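Local coordinates for protein 350aa long hypothetical aspartate-semialdehyde dehydrogenase (Sulfolobus tokodaii, PDB 2EP5) that probably reduces malonyl-CoA to malonate semialdehyde with NADPH, as a member of the aspartate-semialdehyde dehydrogenase family, at residues S92-L97 with K102-N107; P115-I120 with K139-I144; S157-P162 with G246-V251; I256-I261 with N318-V323. All blocks are in the same frame, centred on the assembly; numbering follows the deposited sequence.

Interaction 1 (S92-L97 with K102-N107)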
loop_
_atom_site.group_PDB
_atom_site.type_symbol
_atom_site.label_atom_id
_atom_site.label_comp_id
_atom_site.label_asym_id
_atom_site.label_seq_id
_atom_site.Cartn_x
_atom_site.Cartn_y
_atom_site.Cartn_z
ATOM N N SER A 92 2.000 30.652 -22.113
ATOM C CA SER A 92 2.274 32.078 -22.028
ATOM C C SER A 92 3.724 32.376 -21.661
ATOM O O SER A 92 4.422 33.106 -22.364
ATOM C CB SER A 92 1.362 32.731 -20.991
ATOM O OG SER A 92 -0.001 32.550 -21.327
ATOM N N ILE A 93 4.168 31.802 -20.549
ATOM C CA ILE A 93 5.521 32.025 -20.057
ATOM C C ILE A 93 6.579 31.708 -21.096
ATOM O O ILE A 93 7.378 32.568 -21.466
ATOM C CB ILE A 93 5.770 31.193 -18.782
ATOM C CG1 ILE A 93 4.813 31.654 -17.686
ATOM C CG2 ILE A 93 7.206 31.347 -18.321
ATOM C CD1 ILE A 93 4.788 30.742 -16.466
ATOM N N GLU A 94 6.578 30.477 -21.580
ATOM C CA GLU A 94 7.559 30.069 -22.567
ATOM C C GLU A 94 7.477 30.864 -23.865
ATOM O O GLU A 94 8.493 31.113 -24.506
ATOM C CB GLU A 94 7.414 28.575 -22.850
ATOM C CG GLU A 94 7.635 27.707 -21.616
ATOM C CD GLU A 94 7.560 26.215 -21.914
ATOM O OE1 GLU A 94 7.319 25.845 -23.088
ATOM O OE2 GLU A 94 7.739 25.418 -20.969
ATOM N N LEU A 95 6.272 31.263 -24.256
ATOM C CA LEU A 95 6.110 32.018 -25.494
ATOM C C LEU A 95 6.769 33.385 -25.394
ATOM O O LEU A 95 7.474 33.807 -26.316
ATOM C CB LEU A 95 4.626 32.189 -25.834
ATOM C CG LEU A 95 4.286 32.948 -27.121
ATOM C CD1 LEU A 95 4.996 32.310 -28.321
ATOM C CD2 LEU A 95 2.776 32.928 -27.321
ATOM N N GLU A 96 6.542 34.069 -24.272
ATOM C CA GLU A 96 7.125 35.389 -24.063
ATOM C C GLU A 96 8.638 35.354 -24.049
ATOM O O GLU A 96 9.284 36.262 -24.585
ATOM C CB GLU A 96 6.616 36.015 -22.762
ATOM C CG GLU A 96 5.326 36.783 -22.946
ATOM C CD GLU A 96 5.392 37.740 -24.137
ATOM O OE1 GLU A 96 6.218 38.684 -24.103
ATOM O OE2 GLU A 96 4.625 37.537 -25.107
ATOM N N LEU A 97 9.199 34.310 -23.439
ATOM C CA LEU A 97 10.649 34.159 -23.365
ATOM C C LEU A 97 11.242 33.979 -24.757
ATOM O O LEU A 97 12.215 34.645 -25.114
ATOM C CB LEU A 97 11.031 32.962 -22.479
ATOM C CG LEU A 97 10.803 33.143 -20.975
ATOM C CD1 LEU A 97 11.092 31.833 -20.237
ATOM C CD2 LEU A 97 11.685 34.275 -20.459
ATOM N N LYS A 102 15.027 34.256 -26.090
ATOM C CA LYS A 102 15.590 33.181 -25.274
ATOM C C LYS A 102 15.499 31.816 -25.942
ATOM O O LYS A 102 14.555 31.547 -26.688
ATOM C CB LYS A 102 14.868 33.102 -23.926
ATOM C CG LYS A 102 15.072 34.306 -23.019
ATOM C CD LYS A 102 16.360 34.211 -22.207
ATOM C CE LYS A 102 17.602 34.259 -23.070
ATOM N NZ LYS A 102 18.823 34.147 -22.240
ATOM N N ILE A 103 16.495 30.968 -25.687
ATOM C CA ILE A 103 16.486 29.597 -26.199
ATOM C C ILE A 103 15.829 28.775 -25.076
ATOM O O ILE A 103 16.365 28.684 -23.967
ATOM C CB ILE A 103 17.908 29.050 -26.430
ATOM C CG1 ILE A 103 18.594 29.821 -27.564
ATOM C CG2 ILE A 103 17.835 27.563 -26.760
ATOM C CD1 ILE A 103 19.995 29.342 -27.864
ATOM N N VAL A 104 14.665 28.197 -25.362
ATOM C CA VAL A 104 13.934 27.421 -24.366
ATOM C C VAL A 104 13.784 25.947 -24.726
ATOM O O VAL A 104 13.393 25.613 -25.849
ATOM C CB VAL A 104 12.508 27.998 -24.156
ATOM C CG1 VAL A 104 11.770 27.207 -23.087
ATOM C CG2 VAL A 104 12.584 29.467 -23.778
ATOM N N VAL A 105 14.094 25.077 -23.763
ATOM C CA VAL A 105 13.960 23.624 -23.912
ATOM C C VAL A 105 13.005 23.229 -22.783
ATOM O O VAL A 105 13.345 23.326 -21.596
ATOM C CB VAL A 105 15.302 22.886 -23.727
ATOM C CG1 VAL A 105 15.106 21.390 -23.957
ATOM C CG2 VAL A 105 16.336 23.428 -24.695
ATOM N N SER A 106 11.811 22.786 -23.158
ATOM C CA SER A 106 10.781 22.463 -22.181
ATOM C C SER A 106 10.129 21.093 -22.296
ATOM O O SER A 106 9.963 20.563 -23.403
ATOM C CB SER A 106 9.698 23.543 -22.258
ATOM O OG SER A 106 8.482 23.097 -21.696
ATOM N N ASN A 107 9.756 20.513 -21.152
ATOM C CA ASN A 107 9.082 19.224 -21.182
ATOM C C ASN A 107 7.590 19.363 -20.889
ATOM O O ASN A 107 6.897 18.376 -20.670
ATOM C CB ASN A 107 9.760 18.185 -20.250
ATOM C CG ASN A 107 9.968 18.679 -18.812
ATOM O OD1 ASN A 107 11.052 18.500 -18.244
ATOM N ND2 ASN A 107 8.940 19.267 -18.215
#
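Leu97 lays its CB against the CG2 methyl of Val104 at 4.0 Å, the apolar middle of a contact that is polar at both ends. That methyl faces the helix because Val104 holds CG1 anti to its backbone N (chi1 -178°), with CG2 anti to the carbonyl carbon. One end is backbone: Lys102 N donates to Leu97 O over 3.0 Å, tying the strand entrance to the helix, and Lys102 CB packs beside the same oxygen, 3.3 Å from Leu97 O. The rest of the lysine bends away, and its NZ reaches the carbonyls of Val78 and His75.

At the other end Glu94 runs out from the helix with an extended chain beyond CG, passing Val104 CG1 at 4.4 Å from its own CG. Ser106 OG donates to Glu94 OE2 over 2.5 Å, on the syn side and 21° out of the carboxylate plane. The carboxylate is buried but well matched: OE1 forms a salt bridge with Lys147, and OE2 also bonds Ser83 OG. An alanine in place of Glu94 is likely to leave the Lys147 ammonium without its countercharge and Ser106 OG without this acceptor.

The axes of the segments 92-97 and 103-106 approach to 8.9 Å and run nearly antiparallel, at 153°. Helix 87-99 follows strand 80-83 and covers strand 103-106, the two strands being parallel neighbours in the sheet, which makes this the return half of a beta-alpha-beta crossover in the Rossmann-type NAD-binding domain.

Interaction 2 (P115-I120 with K139-I144)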
loop_
_atom_site.group_PDB
_atom_site.type_symbol
_atom_site.label_atom_id
_atom_site.label_comp_id
_atom_site.label_asym_id
_atom_site.label_seq_id
_atom_site.Cartn_x
_atom_site.Cartn_y
_atom_site.Cartn_z
ATOM N N PRO A 115 4.112 22.074 -35.648
ATOM C CA PRO A 115 4.874 21.656 -36.834
ATOM C C PRO A 115 6.247 22.301 -36.992
ATOM O O PRO A 115 7.107 21.762 -37.687
ATOM C CB PRO A 115 3.949 22.025 -37.991
ATOM C CG PRO A 115 2.587 21.909 -37.390
ATOM C CD PRO A 115 2.769 22.541 -36.036
ATOM N N ASP A 116 6.455 23.455 -36.360
ATOM C CA ASP A 116 7.742 24.141 -36.455
ATOM C C ASP A 116 8.597 23.934 -35.212
ATOM O O ASP A 116 9.720 24.438 -35.126
ATOM C CB ASP A 116 7.536 25.641 -36.670
ATOM C CG ASP A 116 6.693 25.941 -37.887
ATOM O OD1 ASP A 116 6.938 25.326 -38.948
ATOM O OD2 ASP A 116 5.789 26.796 -37.780
ATOM N N VAL A 117 8.067 23.190 -34.248
ATOM C CA VAL A 117 8.789 22.944 -33.012
ATOM C C VAL A 117 9.195 21.480 -32.908
ATOM O O VAL A 117 8.358 20.581 -32.991
ATOM C CB VAL A 117 7.925 23.331 -31.799
ATOM C CG1 VAL A 117 8.706 23.149 -30.516
ATOM C CG2 VAL A 117 7.456 24.773 -31.947
ATOM N N PRO A 118 10.497 21.221 -32.728
ATOM C CA PRO A 118 10.975 19.838 -32.617
ATOM C C PRO A 118 10.539 19.211 -31.288
ATOM O O PRO A 118 10.600 19.865 -30.244
ATOM C CB PRO A 118 12.497 19.982 -32.688
ATOM C CG PRO A 118 12.727 21.395 -33.221
ATOM C CD PRO A 118 11.610 22.175 -32.617
ATOM N N LEU A 119 10.074 17.964 -31.339
ATOM C CA LEU A 119 9.670 17.228 -30.134
ATOM C C LEU A 119 10.775 16.189 -30.016
ATOM O O LEU A 119 10.808 15.212 -30.762
ATOM C CB LEU A 119 8.311 16.554 -30.325
ATOM C CG LEU A 119 7.678 15.924 -29.080
ATOM C CD1 LEU A 119 7.573 16.959 -27.956
ATOM C CD2 LEU A 119 6.307 15.377 -29.438
ATOM N N ILE A 120 11.686 16.407 -29.078
ATOM C CA ILE A 120 12.831 15.528 -28.951
ATOM C C ILE A 120 12.934 14.485 -27.855
ATOM O O ILE A 120 12.586 14.714 -26.700
ATOM C CB ILE A 120 14.143 16.355 -28.887
ATOM C CG1 ILE A 120 14.221 17.311 -30.083
ATOM C CG2 ILE A 120 15.358 15.424 -28.894
ATOM C CD1 ILE A 120 14.182 16.618 -31.431
ATOM N N LYS A 139 7.918 31.217 -37.334
ATOM C CA LYS A 139 7.065 31.724 -36.255
ATOM C C LYS A 139 7.264 33.220 -36.057
ATOM O O LYS A 139 6.453 33.882 -35.411
ATOM C CB LYS A 139 7.374 31.014 -34.930
ATOM C CG LYS A 139 7.330 29.499 -34.983
ATOM C CD LYS A 139 5.936 28.965 -35.277
ATOM C CE LYS A 139 5.002 29.159 -34.101
ATOM N NZ LYS A 139 3.688 28.501 -34.336
ATOM N N GLY A 140 8.347 33.745 -36.616
ATOM C CA GLY A 140 8.635 35.156 -36.453
ATOM C C GLY A 140 9.142 35.403 -35.044
ATOM O O GLY A 140 8.844 36.433 -34.440
ATOM N N TRP A 141 9.904 34.448 -34.515
ATOM C CA TRP A 141 10.462 34.560 -33.168
ATOM C C TRP A 141 11.924 34.958 -33.226
ATOM O O TRP A 141 12.624 34.628 -34.180
ATOM C CB TRP A 141 10.419 33.218 -32.414
ATOM C CG TRP A 141 9.083 32.614 -32.174
ATOM C CD1 TRP A 141 7.888 33.263 -32.082
ATOM C CD2 TRP A 141 8.817 31.238 -31.889
ATOM N NE1 TRP A 141 6.890 32.375 -31.752
ATOM C CE2 TRP A 141 7.433 31.125 -31.624
ATOM C CE3 TRP A 141 9.613 30.090 -31.827
ATOM C CZ2 TRP A 141 6.825 29.907 -31.300
ATOM C CZ3 TRP A 141 9.006 28.869 -31.502
ATOM C CH2 TRP A 141 7.625 28.793 -31.244
ATOM N N LYS A 142 12.383 35.636 -32.180
ATOM C CA LYS A 142 13.778 36.033 -32.068
ATOM C C LYS A 142 14.469 34.904 -31.304
ATOM O O LYS A 142 15.695 34.797 -31.299
ATOM C CB LYS A 142 13.907 37.328 -31.262
ATOM C CG LYS A 142 13.209 38.525 -31.873
ATOM C CD LYS A 142 13.218 39.734 -30.937
ATOM C CE LYS A 142 14.630 40.198 -30.601
ATOM N NZ LYS A 142 14.636 41.452 -29.781
ATOM N N GLY A 143 13.664 34.061 -30.659
ATOM C CA GLY A 143 14.204 32.964 -29.878
ATOM C C GLY A 143 14.093 31.582 -30.492
ATOM O O GLY A 143 13.780 31.432 -31.672
ATOM N N ILE A 144 14.353 30.573 -29.667
ATOM C CA ILE A 144 14.313 29.174 -30.071
ATOM C C ILE A 144 13.503 28.348 -29.069
ATOM O O ILE A 144 13.655 28.505 -27.859
ATOM C CB ILE A 144 15.742 28.584 -30.137
ATOM C CG1 ILE A 144 16.519 29.204 -31.301
ATOM C CG2 ILE A 144 15.681 27.069 -30.240
ATOM C CD1 ILE A 144 15.877 28.997 -32.673
HETATM O O HOH W 1 2.894 26.236 -36.428
#
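Lys139 comes first, curling its aliphatic chain past Asp116 so that its CD rests 3.3 Å from Asp116 OD2. Successive bends at chi2 (-65°) and chi3 (-71°) fold the chain into this position, and the two side chains cross obliquely. The charged ends stop short of a salt bridge, with Asp116 OD2 and Lys139 NZ 4.4 Å apart. A water spans the gap, donating to Asp116 OD2 and accepting from Lys139 NZ, each at 3.2 Å. The direct salt bridge of the ammonium is with Asp114, which also accepts from the backbone N of Asp116.

Gly140 follows with a positive phi of 74° and turns the chain, after which Trp141 doubles back beneath the lysine. Lys139 CB sits 3.2 Å above the indole plane, over the centre of the ring. The six-membered end of the indole meets the 115-120 loop: Trp141 CH2 touches Val117 CG2 at 4.1 Å, the two side chains crossing at about a right angle. Further on, Ile144 enters strand 144-147, where Val117 also packs on Leu145 and Lys147.

The chemistry divides into a small apolar touch, Val117 on buried Trp141, and a water-bridged pair of opposite charges, Asp116 and Lys139, both partly exposed. With a water between them, these charges probably attract only modestly, and the lysine is likely to be held mainly by Asp114.

Interaction 3 (S157-P162 with G246-V251)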
loop_
_atom_site.group_PDB
_atom_site.type_symbol
_atom_site.label_atom_id
_atom_site.label_comp_id
_atom_site.label_asym_id
_atom_site.label_seq_id
_atom_site.Cartn_x
_atom_site.Cartn_y
_atom_site.Cartn_z
ATOM N N SER A 157 8.171 5.211 -27.025
ATOM C CA SER A 157 8.865 5.404 -28.294
ATOM C C SER A 157 10.178 4.647 -28.423
ATOM O O SER A 157 10.583 4.296 -29.531
ATOM C CB SER A 157 9.114 6.896 -28.541
ATOM O OG SER A 157 10.018 7.448 -27.599
ATOM N N MET A 158 10.840 4.383 -27.298
ATOM C CA MET A 158 12.122 3.684 -27.322
ATOM C C MET A 158 12.093 2.348 -28.067
ATOM O O MET A 158 12.874 2.136 -28.995
ATOM C CB MET A 158 12.637 3.467 -25.897
ATOM C CG MET A 158 12.838 4.751 -25.113
ATOM S SD MET A 158 14.060 5.827 -25.876
ATOM C CE MET A 158 15.579 5.189 -25.167
ATOM N N PRO A 159 11.200 1.425 -27.672
ATOM C CA PRO A 159 11.169 0.142 -28.377
ATOM C C PRO A 159 10.546 0.201 -29.774
ATOM O O PRO A 159 10.886 -0.600 -30.641
ATOM C CB PRO A 159 10.384 -0.751 -27.423
ATOM C CG PRO A 159 9.420 0.190 -26.818
ATOM C CD PRO A 159 10.251 1.428 -26.545
ATOM N N ILE A 160 9.645 1.153 -29.984
ATOM C CA ILE A 160 8.966 1.311 -31.255
ATOM C C ILE A 160 9.866 1.790 -32.401
ATOM O O ILE A 160 9.801 1.250 -33.508
ATOM C CB ILE A 160 7.770 2.277 -31.105
ATOM C CG1 ILE A 160 6.676 1.609 -30.272
ATOM C CG2 ILE A 160 7.219 2.667 -32.473
ATOM C CD1 ILE A 160 5.497 2.508 -29.980
ATOM N N LYS A 161 10.699 2.795 -32.141
ATOM C CA LYS A 161 11.592 3.340 -33.165
ATOM C C LYS A 161 12.384 2.271 -33.921
ATOM O O LYS A 161 12.281 2.158 -35.144
ATOM C CB LYS A 161 12.559 4.354 -32.540
ATOM C CG LYS A 161 13.597 4.911 -33.505
ATOM C CD LYS A 161 12.958 5.771 -34.583
ATOM C CE LYS A 161 14.022 6.319 -35.534
ATOM N NZ LYS A 161 13.456 7.302 -36.493
ATOM N N PRO A 162 13.193 1.474 -33.206
ATOM C CA PRO A 162 13.960 0.441 -33.910
ATOM C C PRO A 162 13.082 -0.615 -34.582
ATOM O O PRO A 162 13.582 -1.476 -35.306
ATOM C CB PRO A 162 14.853 -0.136 -32.812
ATOM C CG PRO A 162 14.054 0.096 -31.557
ATOM C CD PRO A 162 13.508 1.480 -31.766
ATOM N N GLY A 246 4.325 -0.319 -19.872
ATOM C CA GLY A 246 3.498 -0.313 -21.060
ATOM C C GLY A 246 3.474 -1.666 -21.742
ATOM O O GLY A 246 4.526 -2.266 -21.990
ATOM N N VAL A 247 2.271 -2.165 -22.014
ATOM C CA VAL A 247 2.118 -3.431 -22.712
ATOM C C VAL A 247 1.813 -3.039 -24.148
ATOM O O VAL A 247 0.755 -2.469 -24.441
ATOM C CB VAL A 247 0.944 -4.264 -22.168
ATOM C CG1 VAL A 247 0.823 -5.565 -22.958
ATOM C CG2 VAL A 247 1.162 -4.557 -20.704
ATOM N N ILE A 248 2.754 -3.334 -25.036
ATOM C CA ILE A 248 2.617 -2.994 -26.436
ATOM C C ILE A 248 2.299 -4.213 -27.294
ATOM O O ILE A 248 2.985 -5.236 -27.223
ATOM C CB ILE A 248 3.914 -2.303 -26.942
ATOM C CG1 ILE A 248 4.180 -1.048 -26.092
ATOM C CG2 ILE A 248 3.791 -1.935 -28.433
ATOM C CD1 ILE A 248 5.484 -0.334 -26.414
ATOM N N ASN A 249 1.234 -4.103 -28.083
ATOM C CA ASN A 249 0.832 -5.179 -28.980
ATOM C C ASN A 249 0.786 -4.668 -30.411
ATOM O O ASN A 249 -0.104 -3.901 -30.777
ATOM C CB ASN A 249 -0.544 -5.735 -28.611
ATOM C CG ASN A 249 -0.526 -6.546 -27.327
ATOM O OD1 ASN A 249 -0.593 -5.996 -26.230
ATOM N ND2 ASN A 249 -0.424 -7.862 -27.462
ATOM N N ILE A 250 1.759 -5.078 -31.214
ATOM C CA ILE A 250 1.783 -4.663 -32.603
ATOM C C ILE A 250 1.030 -5.726 -33.407
ATOM O O ILE A 250 1.595 -6.761 -33.775
ATOM C CB ILE A 250 3.233 -4.516 -33.102
ATOM C CG1 ILE A 250 3.946 -3.444 -32.267
ATOM C CG2 ILE A 250 3.248 -4.137 -34.574
ATOM C CD1 ILE A 250 5.378 -3.152 -32.701
ATOM N N VAL A 251 -0.257 -5.466 -33.647
ATOM C CA VAL A 251 -1.126 -6.388 -34.392
ATOM C C VAL A 251 -0.852 -6.288 -35.884
ATOM O O VAL A 251 -1.254 -5.328 -36.534
ATOM C CB VAL A 251 -2.624 -6.075 -34.139
ATOM C CG1 VAL A 251 -3.502 -7.174 -34.740
ATOM C CG2 VAL A 251 -2.876 -5.934 -32.633
#
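Ile248 points its side chain from the strand at the helix, and its CD1 methyl carries the whole touch. With CG1 anti to the carbonyl carbon (chi1 -58°) and an extended chi2 of 176°, the long branch reaches straight out from the backbone. It meets the pyrrolidine ring of Pro159 at a slant, with Ile248 CD1 4.0 Å from Pro159 CG.

Ile160 is turned differently. Its CB leaves the helix across the line to the strand, but the end of the side chain comes nearer, and Ile160 CG1 lies 4.5 Å from Ile248 CD1. One methyl group therefore abuts two consecutive helix residues, the ring of Pro159 and the ethyl branch of Ile160. No hydrogen bond joins the segments, and all three side chains are buried, so the contact is purely apolar. Pro159 has no N-H to offer the preceding turn, and the helix is kinked there; the bond from Lys161 N to Ser157 O, 3.0 Å, still spans the proline.

Helix 151-160, which starts at the predicted acyl-thioester residue Cys151, is thus packed on one face of the mixed sheet of the dimerisation domain. Ile160 also touches Leu212 of helix 204-215, while Ile248 leans on Leu322 and Val324 of the neighbouring strand 319-326. From the same strand 244-251, Val247 and Asn249 pack on Thr175 and Ile173 of the second subunit.

Interaction 4 (I256-I261 with N318-V323)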
loop_
_atom_site.group_PDB
_atom_site.type_symbol
_atom_site.label_atom_id
_atom_site.label_comp_id
_atom_site.label_asym_id
_atom_site.label_seq_id
_atom_site.Cartn_x
_atom_site.Cartn_y
_atom_site.Cartn_z
ATOM N N ILE A 256 7.949 -11.880 -38.735
ATOM C CA ILE A 256 8.687 -11.369 -37.596
ATOM C C ILE A 256 9.695 -12.365 -37.042
ATOM O O ILE A 256 9.335 -13.471 -36.648
ATOM C CB ILE A 256 7.712 -10.955 -36.468
ATOM C CG1 ILE A 256 6.885 -9.748 -36.919
ATOM C CG2 ILE A 256 8.484 -10.639 -35.202
ATOM C CD1 ILE A 256 5.722 -9.407 -36.010
ATOM N N ASN A 257 10.962 -11.959 -37.029
ATOM C CA ASN A 257 12.048 -12.781 -36.500
ATOM C C ASN A 257 12.233 -12.350 -35.045
ATOM O O ASN A 257 12.918 -11.364 -34.754
ATOM C CB ASN A 257 13.342 -12.527 -37.279
ATOM C CG ASN A 257 14.476 -13.445 -36.839
ATOM O OD1 ASN A 257 14.702 -13.644 -35.644
ATOM N ND2 ASN A 257 15.200 -14.002 -37.805
ATOM N N ILE A 258 11.617 -13.090 -34.134
ATOM C CA ILE A 258 11.683 -12.765 -32.718
ATOM C C ILE A 258 13.095 -12.510 -32.178
ATOM O O ILE A 258 13.320 -11.524 -31.479
ATOM C CB ILE A 258 11.002 -13.869 -31.884
ATOM C CG1 ILE A 258 10.537 -13.298 -30.550
ATOM C CG2 ILE A 258 11.944 -15.044 -31.684
ATOM C CD1 ILE A 258 9.326 -12.400 -30.684
ATOM N N GLU A 259 14.043 -13.383 -32.511
ATOM C CA GLU A 259 15.409 -13.239 -32.033
ATOM C C GLU A 259 16.117 -12.014 -32.606
ATOM O O GLU A 259 16.906 -11.368 -31.914
ATOM C CB GLU A 259 16.223 -14.504 -32.340
ATOM C CG GLU A 259 15.750 -15.762 -31.605
ATOM C CD GLU A 259 15.749 -15.608 -30.085
ATOM O OE1 GLU A 259 16.824 -15.340 -29.504
ATOM O OE2 GLU A 259 14.669 -15.753 -29.469
ATOM N N GLU A 260 15.852 -11.692 -33.867
ATOM C CA GLU A 260 16.486 -10.525 -34.469
ATOM C C GLU A 260 15.981 -9.269 -33.758
ATOM O O GLU A 260 16.732 -8.316 -33.549
ATOM C CB GLU A 260 16.169 -10.440 -35.964
ATOM C CG GLU A 260 16.892 -9.293 -36.671
ATOM C CD GLU A 260 18.395 -9.533 -36.816
ATOM O OE1 GLU A 260 19.036 -9.985 -35.840
ATOM O OE2 GLU A 260 18.941 -9.259 -37.909
ATOM N N ILE A 261 14.704 -9.282 -33.385
ATOM C CA ILE A 261 14.094 -8.162 -32.679
ATOM C C ILE A 261 14.780 -7.945 -31.324
ATOM O O ILE A 261 15.141 -6.821 -30.976
ATOM C CB ILE A 261 12.569 -8.397 -32.479
ATOM C CG1 ILE A 261 11.837 -8.127 -33.798
ATOM C CG2 ILE A 261 12.024 -7.504 -31.364
ATOM C CD1 ILE A 261 10.348 -8.338 -33.726
ATOM N N ASN A 318 -0.489 -13.104 -35.692
ATOM C CA ASN A 318 -0.809 -11.731 -36.069
ATOM C C ASN A 318 -0.470 -10.683 -34.995
ATOM O O ASN A 318 -1.108 -9.631 -34.929
ATOM C CB ASN A 318 -2.299 -11.661 -36.448
ATOM C CG ASN A 318 -2.678 -10.372 -37.173
ATOM O OD1 ASN A 318 -1.899 -9.826 -37.955
ATOM N ND2 ASN A 318 -3.895 -9.895 -36.931
ATOM N N VAL A 319 0.531 -10.951 -34.160
ATOM C CA VAL A 319 0.891 -9.980 -33.132
ATOM C C VAL A 319 2.246 -10.159 -32.446
ATOM O O VAL A 319 2.650 -11.267 -32.071
ATOM C CB VAL A 319 -0.196 -9.906 -32.026
ATOM C CG1 VAL A 319 -0.301 -11.238 -31.305
ATOM C CG2 VAL A 319 0.134 -8.785 -31.041
ATOM N N LEU A 320 2.940 -9.038 -32.291
ATOM C CA LEU A 320 4.233 -9.007 -31.631
ATOM C C LEU A 320 3.968 -8.277 -30.329
ATOM O O LEU A 320 3.570 -7.106 -30.342
ATOM C CB LEU A 320 5.243 -8.211 -32.455
ATOM C CG LEU A 320 6.739 -8.270 -32.116
ATOM C CD1 LEU A 320 7.290 -6.851 -32.124
ATOM C CD2 LEU A 320 6.984 -8.930 -30.772
ATOM N N ARG A 321 4.165 -8.961 -29.208
ATOM C CA ARG A 321 3.936 -8.327 -27.919
ATOM C C ARG A 321 5.224 -8.095 -27.142
ATOM O O ARG A 321 6.203 -8.822 -27.304
ATOM C CB ARG A 321 2.993 -9.154 -27.043
ATOM C CG ARG A 321 2.653 -8.413 -25.748
ATOM C CD ARG A 321 2.420 -9.343 -24.586
ATOM N NE ARG A 321 3.511 -10.300 -24.410
ATOM C CZ ARG A 321 3.400 -11.404 -23.679
ATOM N NH1 ARG A 321 2.258 -11.668 -23.062
ATOM N NH2 ARG A 321 4.406 -12.262 -23.601
ATOM N N LEU A 322 5.206 -7.078 -26.289
ATOM C CA LEU A 322 6.357 -6.760 -25.466
ATOM C C LEU A 322 5.957 -5.826 -24.335
ATOM O O LEU A 322 4.984 -5.076 -24.453
ATOM C CB LEU A 322 7.475 -6.141 -26.318
ATOM C CG LEU A 322 7.294 -4.800 -27.029
ATOM C CD1 LEU A 322 7.426 -3.656 -26.032
ATOM C CD2 LEU A 322 8.359 -4.658 -28.096
ATOM N N VAL A 323 6.695 -5.912 -23.228
ATOM C CA VAL A 323 6.467 -5.087 -22.045
ATOM C C VAL A 323 7.697 -4.208 -21.826
ATOM O O VAL A 323 8.832 -4.693 -21.786
ATOM C CB VAL A 323 6.236 -5.955 -20.772
ATOM C CG1 VAL A 323 6.069 -5.059 -19.553
ATOM C CG2 VAL A 323 4.987 -6.836 -20.950
#
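Helix 258-266 begins over strand 319-326 of the mixed sheet in the dimerisation domain, where Ile256, Ile258 and Ile261 all converge on one strand residue, Leu320. Each isoleucine uses its CD1, and each finds a different part of the leucine. Ile256 CD1 meets the base of the side chain, 3.8 Å from Leu320 CB, the two side chains meeting at a slant. Ile258 CD1 reaches the CD2 branch of Leu320 at 4.2 Å, and Ile261 meets the other branch tip to tip, its CD1 3.8 Å from Leu320 CD1.

The leucine swings CG anti to its backbone N (chi1 -168°), which carries both methyls toward the isoleucines. Ile258 sets CG1 anti to the backbone N, which puts its CG2 in the crowded position between N and carbonyl carbon and sends CD1 toward Leu320.

The start of the helix is fixed by Asn257 at the N-cap, whose OD1 accepts from Glu260 N over 2.9 Å, the donor standing well above the carbonyl plane. Leu163 covers Ile261 and Leu320 from a loop, and Ile258 also touches Ile313 and His315 of strand 308-316. The next strand residue, Arg321, points away from the helix and bonds Thr234 of the second subunit.

Replacing Leu320 by an alanine would probably open a gap beneath Ile258 and Ile261, whose methyls would lose both leucine branches. With no polar bond between the segments, the helix start is held to the strand here by dispersion and the exclusion of water, without a directional bond.

How the interactions relate
The four contacts fall into two pairs. Interactions 1 and 2, centres 10 Å apart, share the edge of the parallel nucleotide-binding sheet: Val104 N and Ile144 O lie 2.7 Å apart, a probable strand-to-strand hydrogen bond, and Leu95 of interaction 1 packs on Trp141 of interaction 2. Interactions 3 and 4, also 10 Å apart, meet on adjacent strands of the mixed sheet, with Ile250 N 2.9 Å from Leu320 O, and both touch the second subunit. Between the pairs, interactions 1 and 3 have centres about 31 Å apart. Interaction 3 lies nearest the predicted catalytic residues, the side chain of Ile248 being about 11 Å from that of His244.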